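Local atomic coordinates of 3-methylaspartate ammonia-lyase (Citrobacter amalonaticus, PDB entry 1KKO), a protein that catalyses the reversible, magnesium-dependent anti elimination of ammonia from L-threo-3-methylaspartate to give mesaconate. Residues V239-G244 against I272-D277. Numbering follows the deposited sequence.
Sequences VYGTIG and IEGPVD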
ATOM      1  N   VAL A 239      18.121   7.799  13.780  1.00 13.46           N
ATOM      2  CA  VAL A 239      19.555   7.645  13.560  1.00 13.90           C
ATOM      3  C   VAL A 239      20.150   6.314  14.002  1.00 14.03           C
ATOM      4  O   VAL A 239      21.364   6.144  13.968  1.00 14.25           O
ATOM      5  CB  VAL A 239      20.332   8.812  14.169  1.00 13.96           C
ATOM      6  CG1 VAL A 239      19.801  10.128  13.632  1.00 14.51           C
ATOM      7  CG2 VAL A 239      20.247   8.797  15.689  1.00 14.45           C
ATOM      8  N   TYR A 240      19.321   5.365  14.415  1.00 14.73           N
ATOM      9  CA  TYR A 240      19.790   3.996  14.636  1.00 15.28           C
ATOM     10  C   TYR A 240      21.058   3.889  15.459  1.00 15.40           C
ATOM     11  O   TYR A 240      21.942   3.079  15.153  1.00 16.17           O
ATOM     12  CB  TYR A 240      19.971   3.289  13.284  1.00 15.89           C
ATOM     13  CG  TYR A 240      18.638   3.048  12.649  1.00 16.74           C
ATOM     14  CD1 TYR A 240      18.053   4.017  11.859  1.00 17.42           C
ATOM     15  CD2 TYR A 240      17.931   1.884  12.896  1.00 17.77           C
ATOM     16  CE1 TYR A 240      16.815   3.830  11.297  1.00 17.69           C
ATOM     17  CE2 TYR A 240      16.682   1.679  12.331  1.00 17.96           C
ATOM     18  CZ  TYR A 240      16.133   2.661  11.539  1.00 17.88           C
ATOM     19  OH  TYR A 240      14.888   2.478  10.980  1.00 19.39           O
ATOM     20  N   GLY A 241      21.122   4.674  16.529  1.00 15.28           N
ATOM     21  CA  GLY A 241      22.239   4.635  17.456  1.00 15.24           C
ATOM     22  C   GLY A 241      23.532   5.236  16.954  1.00 15.24           C
ATOM     23  O   GLY A 241      24.533   5.215  17.681  1.00 15.66           O
ATOM     24  N   THR A 242      23.536   5.805  15.754  1.00 15.27           N
ATOM     25  CA  THR A 242      24.807   6.258  15.171  1.00 15.27           C
ATOM     26  C   THR A 242      25.431   7.442  15.890  1.00 15.44           C
ATOM     27  O   THR A 242      26.652   7.578  15.891  1.00 15.68           O
ATOM     28  CB  THR A 242      24.685   6.554  13.663  1.00 15.41           C
ATOM     29  OG1 THR A 242      23.639   7.505  13.440  1.00 16.12           O
ATOM     30  CG2 THR A 242      24.299   5.293  12.883  1.00 16.09           C
ATOM     31  N   ILE A 243      24.626   8.303  16.499  1.00 15.67           N
ATOM     32  CA  ILE A 243      25.177   9.443  17.225  1.00 15.41           C
ATOM     33  C   ILE A 243      26.036   8.956  18.396  1.00 16.09           C
ATOM     34  O   ILE A 243      27.133   9.473  18.620  1.00 16.13           O
ATOM     35  CB  ILE A 243      24.054  10.413  17.663  1.00 15.47           C
ATOM     36  CG1 ILE A 243      23.460  11.094  16.426  1.00 15.46           C
ATOM     37  CG2 ILE A 243      24.584  11.470  18.630  1.00 16.58           C
ATOM     38  CD1 ILE A 243      22.227  11.936  16.681  1.00 15.29           C
ATOM     39  N   GLY A 244      25.578   7.936  19.109  1.00 15.94           N
ATOM     40  CA  GLY A 244      26.365   7.363  20.195  1.00 16.69           C
ATOM     41  C   GLY A 244      27.708   6.845  19.709  1.00 17.76           C
ATOM     42  O   GLY A 244      28.727   6.974  20.405  1.00 18.70           O
ATOM     43  N   ILE A 272      14.723  13.510  17.351  1.00 13.06           N
ATOM     44  CA  ILE A 272      15.738  12.542  16.954  1.00 13.22           C
ATOM     45  C   ILE A 272      15.444  11.223  17.650  1.00 12.43           C
ATOM     46  O   ILE A 272      15.433  11.148  18.873  1.00 13.46           O
ATOM     47  CB  ILE A 272      17.152  13.027  17.331  1.00 14.02           C
ATOM     48  CG1 ILE A 272      17.506  14.328  16.603  1.00 15.50           C
ATOM     49  CG2 ILE A 272      18.188  11.924  17.046  1.00 15.00           C
ATOM     50  CD1 ILE A 272      17.580  14.233  15.089  1.00 15.42           C
ATOM     51  N   GLU A 273      15.164  10.200  16.854  1.00 12.40           N
ATOM     52  CA  GLU A 273      14.848   8.877  17.375  1.00 12.43           C
ATOM     53  C   GLU A 273      16.085   7.992  17.409  1.00 12.72           C
ATOM     54  O   GLU A 273      16.914   8.028  16.498  1.00 13.49           O
ATOM     55  CB  GLU A 273      13.733   8.230  16.539  1.00 12.87           C
ATOM     56  CG  GLU A 273      13.311   6.857  17.045  1.00 13.25           C
ATOM     57  CD  GLU A 273      12.022   6.344  16.434  1.00 15.59           C
ATOM     58  OE1 GLU A 273      11.539   6.910  15.439  1.00 15.30           O
ATOM     59  OE2 GLU A 273      11.492   5.345  16.955  1.00 20.01           O
ATOM     60  N   GLY A 274      16.198   7.211  18.473  1.00 13.41           N
ATOM     61  CA  GLY A 274      17.295   6.276  18.617  1.00 14.09           C
ATOM     62  C   GLY A 274      18.680   6.895  18.585  1.00 14.52           C
ATOM     63  O   GLY A 274      19.543   6.437  17.854  1.00 14.84           O
ATOM     64  N   PRO A 275      18.944   7.928  19.371  1.00 14.80           N
ATOM     65  CA  PRO A 275      20.265   8.561  19.294  1.00 15.01           C
ATOM     66  C   PRO A 275      21.427   7.622  19.632  1.00 15.20           C
ATOM     67  O   PRO A 275      22.504   7.761  19.039  1.00 15.74           O
ATOM     68  CB  PRO A 275      20.163   9.695  20.315  1.00 15.24           C
ATOM     69  CG  PRO A 275      19.092   9.286  21.232  1.00 15.11           C
ATOM     70  CD  PRO A 275      18.070   8.613  20.343  1.00 15.06           C
ATOM     71  N   VAL A 276      21.201   6.695  20.557  1.00 15.23           N
ATOM     72  CA  VAL A 276      22.218   5.744  20.982  1.00 16.20           C
ATOM     73  C   VAL A 276      21.584   4.374  21.103  1.00 16.89           C
ATOM     74  O   VAL A 276      20.365   4.256  21.210  1.00 18.10           O
ATOM     75  CB  VAL A 276      22.779   6.140  22.364  1.00 16.56           C
ATOM     76  CG1 VAL A 276      23.365   7.522  22.320  1.00 16.79           C
ATOM     77  CG2 VAL A 276      21.676   6.055  23.407  1.00 18.01           C
ATOM     78  N   ASP A 277      22.404   3.332  21.036  1.00 16.69           N
ATOM     79  CA  ASP A 277      21.952   1.972  21.286  1.00 17.31           C
ATOM     80  C   ASP A 277      22.924   1.341  22.282  1.00 17.59           C
ATOM     81  O   ASP A 277      24.013   0.889  21.912  1.00 18.17           O
ATOM     82  CB  ASP A 277      21.895   1.154  20.006  1.00 17.30           C
ATOM     83  CG  ASP A 277      21.422  -0.261  20.243  1.00 19.10           C
ATOM     84  OD1 ASP A 277      21.224  -0.661  21.411  1.00 18.19           O
ATOM     85  OD2 ASP A 277      21.225  -1.068  19.313  1.00 22.02           O
TER
HETATM   86  O   HOH W   1      24.978   3.923  20.027  1.00 16.47           O
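Gly241 N donates to Gly274 O at 2.7 Å, the shortest of three main-chain hydrogen bonds joining 239-244 to 272-277. Its bend contrasts with the nearly straight bond (174°) from Val239 N to Glu273 O, 3.0 Å long. Between these two donors the chain runs through Tyr240, in a type I' turn from Val239 to Thr242. The turn is locked from within: Val239 O accepts both Thr242 N and Thr242 OG1, the hydroxyl lying in the carbonyl plane on a lone pair. Gly241, its phi positive, is the N-cap of helix 242-246, and the two chains come together here with Gly241 CA 3.7 Å from Val276 CA. The third bond enters the first turn of that helix, where Gly244 N reaches Pro275 O (3.1 Å) from 21° outside the carbonyl plane. Val276 CG1 lies against Gly244 CA at 3.7 Å. One water donates to Gly241 O and accepts from Asp277 N, bridging the helix N-cap to 272-277. Val239 CG2, set between its own N and carbonyl carbon (chi1 -55°), comes within 3.3 Å of Gly274 O and meets Ile272 CG2. Ile243 CD1 packs on Ile272 CG2 at 4.1 Å, the two side chains crossing at about a right angle. The contact joins the C-terminal ends of strands 234-238 and 270-273, neighbours in the TIM barrel of this enolase-superfamily enzyme, which carry the magnesium ligands Asp238 and Glu273. Glu273 turns its carboxylate to His236 and Gln329, while Tyr240 OH bonds His194, the transition-state stabiliser. The polar links across the contact use backbone atoms and water, consistent with the side chains of Glu273 and Tyr240 being left to the active site, and Pro275 O probably gains from the positive end of the helix dipole.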